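Local coordinates for mitogen-activated protein kinase, putative (Map kinase-like protein) (Leishmania major, PDB 3PG1), which probably acts as an ATP-dependent protein serine/threonine kinase of the MAP kinase family, transferring phosphate to protein substrates, at residues A121-I124 / V130-P133; I80-H85 / A153-R158; H88-G93 / I143-H148. All blocks are in the same frame, centred on the assembly; numbering follows the deposited sequence. Where two conformers were deposited one is given.

The three contacts follow helix 133-152, the αE helix of the kinase fold, along its length: contact 1 ends at its N-terminus, contact 3 lies on its middle and contact 2 uses the chain just past its C-terminus. Contacts 2 and 3 are neighbours, with centres about 11 Å apart, and they touch where Leu83 CD2 meets Leu92 O at 3.4 Å; together they join the αC helix and the loop after it to the C-terminal lobe. Segment 153-158 runs into the HRD motif of the catalytic loop. Contact 1 is more remote, its centre about 19 Å from that of contact 3 and 27 Å from that of contact 2.

Contact 1 of 3, residues A121-I124 / V130-P133; sequences AQVI and VISP
Ile124, on helix 120-125, and Ile131, in the irregular chain that follows that helix, are the closest backbone pair, with their CA atoms 7.6 Å apart, and no hydrogen bond crosses between the segments. The contact is carried by the Ile131 side chain, which meets side chains and one backbone carbon, and it is small: 102 Å² buried over both sides, more than half of it on Ile131. The CB of Ile131 points toward the helix and the chain beyond is extended (chi2 176°), which carries CD1 into the angle between Val123 and Ile124. This methyl carbon lies 3.8 Å from Val123 CG1 and 3.8 Å from Ile124 CA; seen from CD1, the two directions are about 76° apart, so the methyl is touched from two distinct directions. A third, looser approach is made by Ile124 CG1, 4.0 Å from Ile131 CD1. Only one branch of Val123 takes part: CG1 stands anti to the backbone N (chi1 169°) and faces Ile131, whereas Val123 CG2 is 6.3 Å from Ile131 CD1. In the protein kinase fold helix 120-125 is the short αD helix and helix 133-152 is αE, and Ile131 packs the linker between them onto Val123 and Ile124 of αD. One residue further on, Ser132 takes the N-cap position of αE, its OG accepting a hydrogen bond from His135 N. Although CB of Ile124 points away from the linker, CG1 still grazes Ile131, and the side chain also packs on Glu226 and Met227 of helix 214-229 and on Pro162. Arg230, just after helix 214-229, donates from NE to Ile124 O and also touches Ile131, while Val123 leans on Ile129.

Contact 2 of 3, residues I80-H85 / A153-R158; sequences IRLLNH and AGVVHR
Leu82, on helix 70-85, reaches across to Val155. Leu82 CB is still remote, 6.2 Å from Val155 CG2, and Leu82 CG closes this only to 5.2 Å. There the chain forks: Leu82 CD1 stays 5.1 Å from Val155 CG1, whereas Leu82 CD2 meets Val155 CG2 at 3.7 Å and Val155 CG1 at 4.1 Å, so one methyl rests against both branches of the valine as the two side chains run past each other in opposite directions. A second point of touch lies at His85, whose CG stands anti to the backbone N (chi1 -172°), which extends the ring toward Ala153. Ala153 CB sits at the edge of the ring, near its plane, 3.9 Å from His85 NE2. That nitrogen hydrogen-bonds Glu335 O, and Phe337 packs edge-to-face with the ring. Gly154, with positive phi, is the C-prime residue of a Schellman motif that ends helix 133-152 and turns the chain toward the HRD motif, where His157 N and Arg158 N bond the carboxylate of Asp216. The contact therefore sets the αC helix, 70-85, against the C-terminal exit of helix 133-152, with Val156 against helix 214-229 and Ile80 against strand 108-114.

Contact 3 of 3, residues H88-G93 / I143-H148; sequences HPNILG and ILLGLH
The loop between the αC helix and the fourth strand of a protein kinase carries an HxN motif, here His88-Pro89-Asn90, and this contact sets it on the αE helix, 133-152. Asn90 and Gly146 mark the closest approach, their CA atoms 4.8 Å apart, a closeness consistent with the absence of a side chain on the helix residue. Asn90 CB lies 3.8 Å over Gly146 CA. With CG anti to the carbonyl carbon (chi1 -66°), the amide swings toward the preceding residue, Leu145, and Asn90 OD1 comes to 3.6 Å from Leu145 CB, a packing contact and not a hydrogen bond. Roughly at right angles to the approach of Asn90 CB, Ile91 brings CD1 against the helix backbone, 3.2 Å from Gly146 O and 3.7 Å from Gly146 CA; the first is tight for a methyl against a carbonyl oxygen. The loop is shaped by a type I turn from His88 to Ile91, in which Ile91 N bonds His88 O. His88 also turns its ring back on the turn: Asn90 N donates to His88 ND1 at 3.1 Å, nearly straight at 167° though 20° out of the ring plane, and Pro89 CD lies over one ring face. Asn90 ND2 bonds Ile173 O and His142 ND1, so the amide nitrogen grips both the strand 173-175 and helix 133-152. The backbones of Asn90 and Leu92 hydrogen-bond that of Ile175, while Ile91 packs on Phe178, Val149 and Leu150. Since ND1 of His88 accepts a backbone hydrogen bond, the ring is probably neutral with its proton on NE2; across the contact itself the fit is steric, and the polar hold on Asn90 comes from partners flanking it.

Contact 1 of 3, residues A121-I124 / V130-P133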
ATOM      1  N   ALA A 121      -8.838   2.040   8.228  1.00 36.82           N
ATOM      2  CA  ALA A 121     -10.152   1.407   7.968  1.00 37.11           C
ATOM      3  C   ALA A 121     -10.906   1.186   9.295  1.00 42.94           C
ATOM      4  O   ALA A 121     -12.093   1.488   9.382  1.00 43.40           O
ATOM      5  CB  ALA A 121      -9.973   0.075   7.230  1.00 38.18           C
ATOM      6  N   GLN A 122     -10.201   0.724  10.333  1.00 40.56           N
ATOM      7  CA  GLN A 122     -10.767   0.504  11.661  1.00 42.88           C
ATOM      8  C   GLN A 122     -11.190   1.819  12.308  1.00 46.72           C
ATOM      9  O   GLN A 122     -12.269   1.893  12.898  1.00 47.32           O
ATOM     10  CB  GLN A 122      -9.788  -0.269  12.554  1.00 45.84           C
ATOM     11  CG  GLN A 122      -9.670  -1.753  12.207  1.00 62.00           C
ATOM     12  CD  GLN A 122      -8.679  -2.442  13.113  1.00 87.17           C
ATOM     13  OE1 GLN A 122      -7.480  -2.504  12.833  1.00 82.53           O
ATOM     14  NE2 GLN A 122      -9.152  -2.945  14.239  1.00 86.94           N
ATOM     15  N   VAL A 123     -10.347   2.857  12.188  1.00 43.86           N
ATOM     16  CA  VAL A 123     -10.614   4.204  12.711  1.00 44.36           C
ATOM     17  C   VAL A 123     -11.871   4.814  12.053  1.00 45.86           C
ATOM     18  O   VAL A 123     -12.809   5.205  12.772  1.00 47.08           O
ATOM     19  CB  VAL A 123      -9.359   5.103  12.614  1.00 46.71           C
ATOM     20  CG1 VAL A 123      -9.688   6.566  12.896  1.00 46.54           C
ATOM     21  CG2 VAL A 123      -8.276   4.603  13.556  1.00 48.04           C
ATOM     22  N   ILE A 124     -11.926   4.790  10.704  1.00 39.65           N
ATOM     23  CA  ILE A 124     -13.078   5.301   9.938  1.00 38.59           C
ATOM     24  C   ILE A 124     -14.387   4.622  10.364  1.00 45.67           C
ATOM     25  O   ILE A 124     -15.402   5.295  10.511  1.00 46.73           O
ATOM     26  CB  ILE A 124     -12.868   5.219   8.389  1.00 39.02           C
ATOM     27  CG1 ILE A 124     -11.773   6.240   7.909  1.00 36.82           C
ATOM     28  CG2 ILE A 124     -14.210   5.456   7.611  1.00 37.79           C
ATOM     29  CD1 ILE A 124     -11.192   5.891   6.477  1.00 35.75           C
ATOM     30  N   VAL A 130     -14.207  10.238  16.813  1.00 57.62           N
ATOM     31  CA  VAL A 130     -14.434  11.501  16.115  1.00 56.01           C
ATOM     32  C   VAL A 130     -13.220  11.700  15.190  1.00 52.71           C
ATOM     33  O   VAL A 130     -12.081  11.623  15.652  1.00 50.84           O
ATOM     34  CB  VAL A 130     -14.574  12.707  17.098  1.00 62.65           C
ATOM     35  CG1 VAL A 130     -14.775  14.026  16.343  1.00 61.38           C
ATOM     36  CG2 VAL A 130     -15.694  12.486  18.116  1.00 65.24           C
ATOM     37  N   ILE A 131     -13.462  11.920  13.889  1.00 46.23           N
ATOM     38  CA  ILE A 131     -12.404  12.246  12.950  1.00 42.77           C
ATOM     39  C   ILE A 131     -12.640  13.692  12.547  1.00 45.30           C
ATOM     40  O   ILE A 131     -13.416  13.976  11.635  1.00 47.11           O
ATOM     41  CB  ILE A 131     -12.188  11.291  11.735  1.00 43.19           C
ATOM     42  CG1 ILE A 131     -12.246   9.806  12.153  1.00 44.06           C
ATOM     43  CG2 ILE A 131     -10.828  11.642  11.097  1.00 40.74           C
ATOM     44  CD1 ILE A 131     -12.134   8.787  10.964  1.00 46.48           C
ATOM     45  N   SER A 132     -11.996  14.594  13.248  1.00 40.18           N
ATOM     46  CA  SER A 132     -12.152  16.028  13.034  1.00 39.90           C
ATOM     47  C   SER A 132     -11.475  16.520  11.730  1.00 43.54           C
ATOM     48  O   SER A 132     -10.586  15.832  11.221  1.00 40.42           O
ATOM     49  CB  SER A 132     -11.605  16.782  14.246  1.00 42.44           C
ATOM     50  OG  SER A 132     -10.195  16.930  14.153  1.00 45.06           O
ATOM     51  N   PRO A 133     -11.854  17.717  11.192  1.00 43.59           N
ATOM     52  CA  PRO A 133     -11.142  18.242  10.007  1.00 41.46           C
ATOM     53  C   PRO A 133      -9.635  18.410  10.275  1.00 41.48           C
ATOM     54  O   PRO A 133      -8.855  18.230   9.353  1.00 37.94           O
ATOM     55  CB  PRO A 133     -11.797  19.605   9.738  1.00 44.82           C
ATOM     56  CG  PRO A 133     -13.032  19.656  10.575  1.00 51.49           C
ATOM     57  CD  PRO A 133     -12.885  18.667  11.687  1.00 47.85           C
TER

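Contact 2 of 3, residues I80-H85 / A153-R158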
ATOM      1  N   ILE A  80      11.092  -8.023  -0.254  1.00 46.46           N
ATOM      2  CA  ILE A  80      12.135  -7.715   0.719  1.00 45.50           C
ATOM      3  C   ILE A  80      12.984  -6.539   0.299  1.00 44.08           C
ATOM      4  O   ILE A  80      13.242  -5.652   1.110  1.00 42.91           O
ATOM      5  CB  ILE A  80      12.931  -9.024   1.054  1.00 51.42           C
ATOM      6  CG1 ILE A  80      12.339  -9.706   2.279  1.00 52.76           C
ATOM      7  CG2 ILE A  80      14.455  -8.847   1.184  1.00 53.26           C
ATOM      8  CD1 ILE A  80      10.934 -10.240   2.091  1.00 63.33           C
ATOM      9  N   ARG A  81      13.444  -6.545  -0.947  1.00 41.83           N
ATOM     10  CA  ARG A  81      14.258  -5.458  -1.496  1.00 41.94           C
ATOM     11  C   ARG A  81      13.504  -4.120  -1.424  1.00 44.82           C
ATOM     12  O   ARG A  81      14.107  -3.112  -1.071  1.00 42.02           O
ATOM     13  CB  ARG A  81      14.686  -5.785  -2.946  1.00 41.36           C
ATOM     14  CG  ARG A  81      15.816  -6.860  -3.008  1.00 50.86           C
ATOM     15  CD  ARG A  81      16.856  -6.588  -4.082  1.00 57.88           C
ATOM     16  NE  ARG A  81      17.249  -5.179  -4.065  1.00 61.77           N
ATOM     17  CZ  ARG A  81      17.238  -4.382  -5.126  1.00 65.34           C
ATOM     18  NH1 ARG A  81      16.948  -4.868  -6.329  1.00 44.74           N
ATOM     19  NH2 ARG A  81      17.556  -3.103  -5.000  1.00 55.17           N
ATOM     20  N   LEU A  82      12.181  -4.128  -1.708  1.00 43.58           N
ATOM     21  CA  LEU A  82      11.335  -2.933  -1.653  1.00 42.04           C
ATOM     22  C   LEU A  82      11.192  -2.422  -0.250  1.00 45.10           C
ATOM     23  O   LEU A  82      11.302  -1.212  -0.046  1.00 42.90           O
ATOM     24  CB  LEU A  82       9.956  -3.204  -2.259  1.00 41.87           C
ATOM     25  CG  LEU A  82       9.838  -2.894  -3.727  1.00 45.60           C
ATOM     26  CD1 LEU A  82       8.575  -3.468  -4.300  1.00 46.27           C
ATOM     27  CD2 LEU A  82       9.924  -1.391  -3.964  1.00 39.99           C
ATOM     28  N   LEU A  83      11.010  -3.339   0.741  1.00 42.93           N
ATOM     29  CA  LEU A  83      10.895  -2.961   2.164  1.00 43.02           C
ATOM     30  C   LEU A  83      12.162  -2.319   2.661  1.00 46.11           C
ATOM     31  O   LEU A  83      12.122  -1.320   3.375  1.00 47.54           O
ATOM     32  CB  LEU A  83      10.588  -4.177   3.037  1.00 44.69           C
ATOM     33  CG  LEU A  83       9.123  -4.492   3.342  1.00 50.57           C
ATOM     34  CD1 LEU A  83       9.035  -5.749   4.216  1.00 53.38           C
ATOM     35  CD2 LEU A  83       8.411  -3.311   4.045  1.00 51.39           C
ATOM     36  N   ASN A  84      13.292  -2.867   2.222  1.00 42.09           N
ATOM     37  CA  ASN A  84      14.628  -2.448   2.610  1.00 41.05           C
ATOM     38  C   ASN A  84      15.166  -1.239   1.869  1.00 40.76           C
ATOM     39  O   ASN A  84      16.185  -0.678   2.274  1.00 41.91           O
ATOM     40  CB  ASN A  84      15.568  -3.652   2.492  1.00 45.39           C
ATOM     41  CG  ASN A  84      16.691  -3.656   3.486  1.00 64.44           C
ATOM     42  OD1 ASN A  84      16.586  -3.110   4.586  1.00 59.00           O
ATOM     43  ND2 ASN A  84      17.810  -4.241   3.092  1.00 60.64           N
ATOM     44  N   HIS A  85      14.466  -0.807   0.802  1.00 35.65           N
ATOM     45  CA  HIS A  85      14.845   0.346  -0.019  1.00 33.62           C
ATOM     46  C   HIS A  85      14.553   1.704   0.651  1.00 36.08           C
ATOM     47  O   HIS A  85      15.273   2.676   0.423  1.00 35.16           O
ATOM     48  CB  HIS A  85      14.141   0.251  -1.384  1.00 32.94           C
ATOM     49  CG  HIS A  85      14.608   1.278  -2.366  1.00 34.53           C
ATOM     50  ND1 HIS A  85      15.835   1.167  -2.997  1.00 36.46           N
ATOM     51  CD2 HIS A  85      14.011   2.422  -2.773  1.00 34.34           C
ATOM     52  CE1 HIS A  85      15.954   2.255  -3.738  1.00 35.02           C
ATOM     53  NE2 HIS A  85      14.882   3.037  -3.640  1.00 33.55           N
ATOM     54  N   ALA A 153      10.974   7.406  -5.739  1.00 25.81           N
ATOM     55  CA  ALA A 153      11.826   6.242  -6.019  1.00 27.28           C
ATOM     56  C   ALA A 153      11.302   5.390  -7.225  1.00 31.42           C
ATOM     57  O   ALA A 153      11.847   4.317  -7.473  1.00 32.67           O
ATOM     58  CB  ALA A 153      11.921   5.362  -4.781  1.00 29.26           C
ATOM     59  N   GLY A 154      10.301   5.879  -7.965  1.00 30.13           N
ATOM     60  CA  GLY A 154       9.711   5.161  -9.102  1.00 30.53           C
ATOM     61  C   GLY A 154       8.788   4.014  -8.705  1.00 34.96           C
ATOM     62  O   GLY A 154       8.502   3.128  -9.511  1.00 36.70           O
ATOM     63  N   VAL A 155       8.319   4.002  -7.455  1.00 28.05           N
ATOM     64  CA  VAL A 155       7.467   2.923  -6.980  1.00 27.26           C
ATOM     65  C   VAL A 155       6.031   3.377  -6.943  1.00 29.79           C
ATOM     66  O   VAL A 155       5.719   4.445  -6.406  1.00 29.77           O
ATOM     67  CB  VAL A 155       8.009   2.403  -5.607  1.00 30.83           C
ATOM     68  CG1 VAL A 155       7.066   1.362  -4.958  1.00 31.41           C
ATOM     69  CG2 VAL A 155       9.402   1.822  -5.798  1.00 31.74           C
ATOM     70  N   VAL A 156       5.154   2.563  -7.494  1.00 25.56           N
ATOM     71  CA  VAL A 156       3.728   2.865  -7.492  1.00 25.01           C
ATOM     72  C   VAL A 156       3.077   1.905  -6.507  1.00 29.67           C
ATOM     73  O   VAL A 156       3.344   0.689  -6.574  1.00 28.71           O
ATOM     74  CB  VAL A 156       3.144   2.718  -8.928  1.00 27.84           C
ATOM     75  CG1 VAL A 156       1.629   2.988  -8.928  1.00 24.31           C
ATOM     76  CG2 VAL A 156       3.866   3.690  -9.894  1.00 27.60           C
ATOM     77  N   HIS A 157       2.238   2.432  -5.575  1.00 27.22           N
ATOM     78  CA  HIS A 157       1.588   1.545  -4.592  1.00 27.48           C
ATOM     79  C   HIS A 157       0.636   0.638  -5.328  1.00 30.96           C
ATOM     80  O   HIS A 157       0.778  -0.585  -5.281  1.00 32.44           O
ATOM     81  CB  HIS A 157       0.850   2.338  -3.459  1.00 26.66           C
ATOM     82  CG  HIS A 157       0.415   1.472  -2.318  1.00 29.23           C
ATOM     83  ND1 HIS A 157      -0.402   0.367  -2.513  1.00 31.49           N
ATOM     84  CD2 HIS A 157       0.750   1.537  -1.003  1.00 31.04           C
ATOM     85  CE1 HIS A 157      -0.524  -0.208  -1.327  1.00 31.67           C
ATOM     86  NE2 HIS A 157       0.158   0.461  -0.390  1.00 32.11           N
ATOM     87  N   ARG A 158      -0.319   1.231  -6.025  1.00 26.88           N
ATOM     88  CA  ARG A 158      -1.324   0.546  -6.836  1.00 27.53           C
ATOM     89  C   ARG A 158      -2.490  -0.073  -6.070  1.00 30.43           C
ATOM     90  O   ARG A 158      -3.519  -0.407  -6.680  1.00 29.70           O
ATOM     91  CB  ARG A 158      -0.670  -0.442  -7.829  1.00 29.33           C
ATOM     92  CG  ARG A 158      -1.509  -0.673  -9.085  1.00 42.89           C
ATOM     93  CD  ARG A 158      -0.940  -1.866  -9.831  1.00 53.41           C
ATOM     94  NE  ARG A 158      -1.979  -2.590 -10.559  1.00 76.31           N
ATOM     95  CZ  ARG A 158      -1.752  -3.622 -11.366  1.00 90.71           C
ATOM     96  NH1 ARG A 158      -0.512  -4.066 -11.556  1.00 71.74           N
ATOM     97  NH2 ARG A 158      -2.757  -4.209 -11.998  1.00 79.28           N
TER

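Contact 3 of 3, residues H88-G93 / I143-H148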
ATOM      1  N   HIS A  88      12.084   5.893   5.790  1.00 29.71           N
ATOM      2  CA  HIS A  88      11.301   7.109   5.939  1.00 28.31           C
ATOM      3  C   HIS A  88      10.186   6.890   6.961  1.00 32.87           C
ATOM      4  O   HIS A  88       9.589   5.817   6.953  1.00 30.63           O
ATOM      5  CB  HIS A  88      10.722   7.520   4.557  1.00 25.83           C
ATOM      6  CG  HIS A  88      10.084   8.871   4.552  1.00 27.99           C
ATOM      7  ND1 HIS A  88       8.786   9.058   5.010  1.00 29.57           N
ATOM      8  CD2 HIS A  88      10.567  10.047   4.113  1.00 29.35           C
ATOM      9  CE1 HIS A  88       8.527  10.343   4.860  1.00 29.62           C
ATOM     10  NE2 HIS A  88       9.570  10.987   4.334  1.00 30.15           N
ATOM     11  N   PRO A  89       9.870   7.896   7.813  1.00 34.00           N
ATOM     12  CA  PRO A  89       8.816   7.694   8.831  1.00 35.15           C
ATOM     13  C   PRO A  89       7.433   7.279   8.325  1.00 34.30           C
ATOM     14  O   PRO A  89       6.671   6.717   9.084  1.00 33.65           O
ATOM     15  CB  PRO A  89       8.740   9.053   9.570  1.00 38.29           C
ATOM     16  CG  PRO A  89       9.972   9.788   9.222  1.00 42.26           C
ATOM     17  CD  PRO A  89      10.454   9.256   7.899  1.00 36.99           C
ATOM     18  N   ASN A  90       7.083   7.609   7.089  1.00 31.31           N
ATOM     19  CA  ASN A  90       5.746   7.326   6.556  1.00 30.42           C
ATOM     20  C   ASN A  90       5.646   6.056   5.766  1.00 31.80           C
ATOM     21  O   ASN A  90       4.557   5.740   5.288  1.00 29.62           O
ATOM     22  CB  ASN A  90       5.260   8.485   5.705  1.00 26.68           C
ATOM     23  CG  ASN A  90       5.036   9.734   6.498  1.00 37.16           C
ATOM     24  OD1 ASN A  90       5.531  10.799   6.142  1.00 34.44           O
ATOM     25  ND2 ASN A  90       4.292   9.635   7.585  1.00 33.53           N
ATOM     26  N   ILE A  91       6.764   5.325   5.631  1.00 29.44           N
ATOM     27  CA  ILE A  91       6.856   4.073   4.879  1.00 28.56           C
ATOM     28  C   ILE A  91       7.250   2.977   5.850  1.00 35.00           C
ATOM     29  O   ILE A  91       8.295   3.088   6.509  1.00 32.72           O
ATOM     30  CB  ILE A  91       7.858   4.184   3.690  1.00 31.15           C
ATOM     31  CG1 ILE A  91       7.494   5.351   2.676  1.00 29.91           C
ATOM     32  CG2 ILE A  91       8.011   2.804   2.960  1.00 31.89           C
ATOM     33  CD1 ILE A  91       6.154   5.230   2.038  1.00 35.85           C
ATOM     34  N   LEU A  92       6.428   1.911   5.947  1.00 34.63           N
ATOM     35  CA  LEU A  92       6.730   0.803   6.882  1.00 35.37           C
ATOM     36  C   LEU A  92       8.053   0.169   6.492  1.00 44.18           C
ATOM     37  O   LEU A  92       8.260  -0.161   5.339  1.00 45.06           O
ATOM     38  CB  LEU A  92       5.583  -0.235   6.932  1.00 35.47           C
ATOM     39  CG  LEU A  92       5.718  -1.343   8.020  1.00 40.50           C
ATOM     40  CD1 LEU A  92       5.469  -0.776   9.401  1.00 39.80           C
ATOM     41  CD2 LEU A  92       4.786  -2.512   7.716  1.00 44.05           C
ATOM     42  N   GLY A  93       8.981   0.124   7.421  1.00 47.50           N
ATOM     43  CA  GLY A  93      10.295  -0.429   7.110  1.00 49.61           C
ATOM     44  C   GLY A  93      10.596  -1.763   7.738  1.00 54.83           C
ATOM     45  O   GLY A  93       9.807  -2.272   8.544  1.00 53.93           O
ATOM     46  N   ILE A 143      -0.163  10.740   4.601  1.00 24.64           N
ATOM     47  CA  ILE A 143      -0.483   9.776   3.527  1.00 25.14           C
ATOM     48  C   ILE A 143       0.173  10.244   2.231  1.00 25.81           C
ATOM     49  O   ILE A 143       0.787   9.429   1.537  1.00 23.61           O
ATOM     50  CB  ILE A 143      -2.031   9.581   3.321  1.00 27.48           C
ATOM     51  CG1 ILE A 143      -2.698   8.845   4.523  1.00 28.61           C
ATOM     52  CG2 ILE A 143      -2.366   8.878   1.974  1.00 27.35           C
ATOM     53  CD1 ILE A 143      -4.247   9.106   4.644  1.00 28.16           C
ATOM     54  N   LEU A 144       0.025  11.544   1.879  0.50 20.68           N
ATOM     55  CA  LEU A 144       0.596  12.035   0.616  0.50 18.86           C
ATOM     56  C   LEU A 144       2.121  12.083   0.641  0.50 22.47           C
ATOM     57  O   LEU A 144       2.741  11.879  -0.390  0.50 20.89           O
ATOM     58  CB  LEU A 144       0.001  13.385   0.217  0.50 17.70           C
ATOM     59  CG  LEU A 144      -1.455  13.296  -0.278  0.50 20.26           C
ATOM     60  CD1 LEU A 144      -2.103  14.691  -0.337  0.50 19.37           C
ATOM     61  CD2 LEU A 144      -1.524  12.579  -1.675  0.50 15.04           C
ATOM     62  N   LEU A 145       2.712  12.333   1.810  1.00 21.47           N
ATOM     63  CA  LEU A 145       4.190  12.305   1.935  1.00 22.80           C
ATOM     64  C   LEU A 145       4.690  10.862   1.728  1.00 24.71           C
ATOM     65  O   LEU A 145       5.673  10.668   1.043  1.00 24.17           O
ATOM     66  CB  LEU A 145       4.661  12.833   3.302  1.00 23.55           C
ATOM     67  CG  LEU A 145       4.684  14.355   3.456  1.00 28.23           C
ATOM     68  CD1 LEU A 145       5.077  14.744   4.886  1.00 26.69           C
ATOM     69  CD2 LEU A 145       5.651  15.037   2.421  1.00 30.85           C
ATOM     70  N   GLY A 146       3.984   9.863   2.268  1.00 24.64           N
ATOM     71  CA  GLY A 146       4.406   8.483   2.044  1.00 25.31           C
ATOM     72  C   GLY A 146       4.310   8.147   0.555  1.00 27.96           C
ATOM     73  O   GLY A 146       5.235   7.569   0.003  1.00 26.68           O
ATOM     74  N   LEU A 147       3.220   8.561  -0.127  1.00 24.33           N
ATOM     75  CA  LEU A 147       3.111   8.341  -1.590  1.00 21.83           C
ATOM     76  C   LEU A 147       4.196   9.099  -2.346  1.00 23.93           C
ATOM     77  O   LEU A 147       4.834   8.529  -3.226  1.00 22.28           O
ATOM     78  CB  LEU A 147       1.748   8.782  -2.079  1.00 22.19           C
ATOM     79  CG  LEU A 147       0.535   7.945  -1.662  1.00 24.84           C
ATOM     80  CD1 LEU A 147      -0.745   8.579  -2.243  1.00 24.78           C
ATOM     81  CD2 LEU A 147       0.698   6.492  -2.106  1.00 23.72           C
ATOM     82  N   HIS A 148       4.468  10.368  -1.951  1.00 22.47           N
ATOM     83  CA  HIS A 148       5.503  11.180  -2.599  1.00 22.73           C
ATOM     84  C   HIS A 148       6.854  10.424  -2.532  1.00 25.86           C
ATOM     85  O   HIS A 148       7.558  10.375  -3.516  1.00 24.69           O
ATOM     86  CB  HIS A 148       5.651  12.558  -1.890  1.00 23.53           C
ATOM     87  CG  HIS A 148       6.614  13.477  -2.619  1.00 26.52           C
ATOM     88  ND1 HIS A 148       6.283  14.045  -3.846  1.00 25.94           N
ATOM     89  CD2 HIS A 148       7.835  13.941  -2.233  1.00 27.50           C
ATOM     90  CE1 HIS A 148       7.355  14.749  -4.217  1.00 25.25           C
ATOM     91  NE2 HIS A 148       8.279  14.763  -3.248  1.00 27.34           N
TER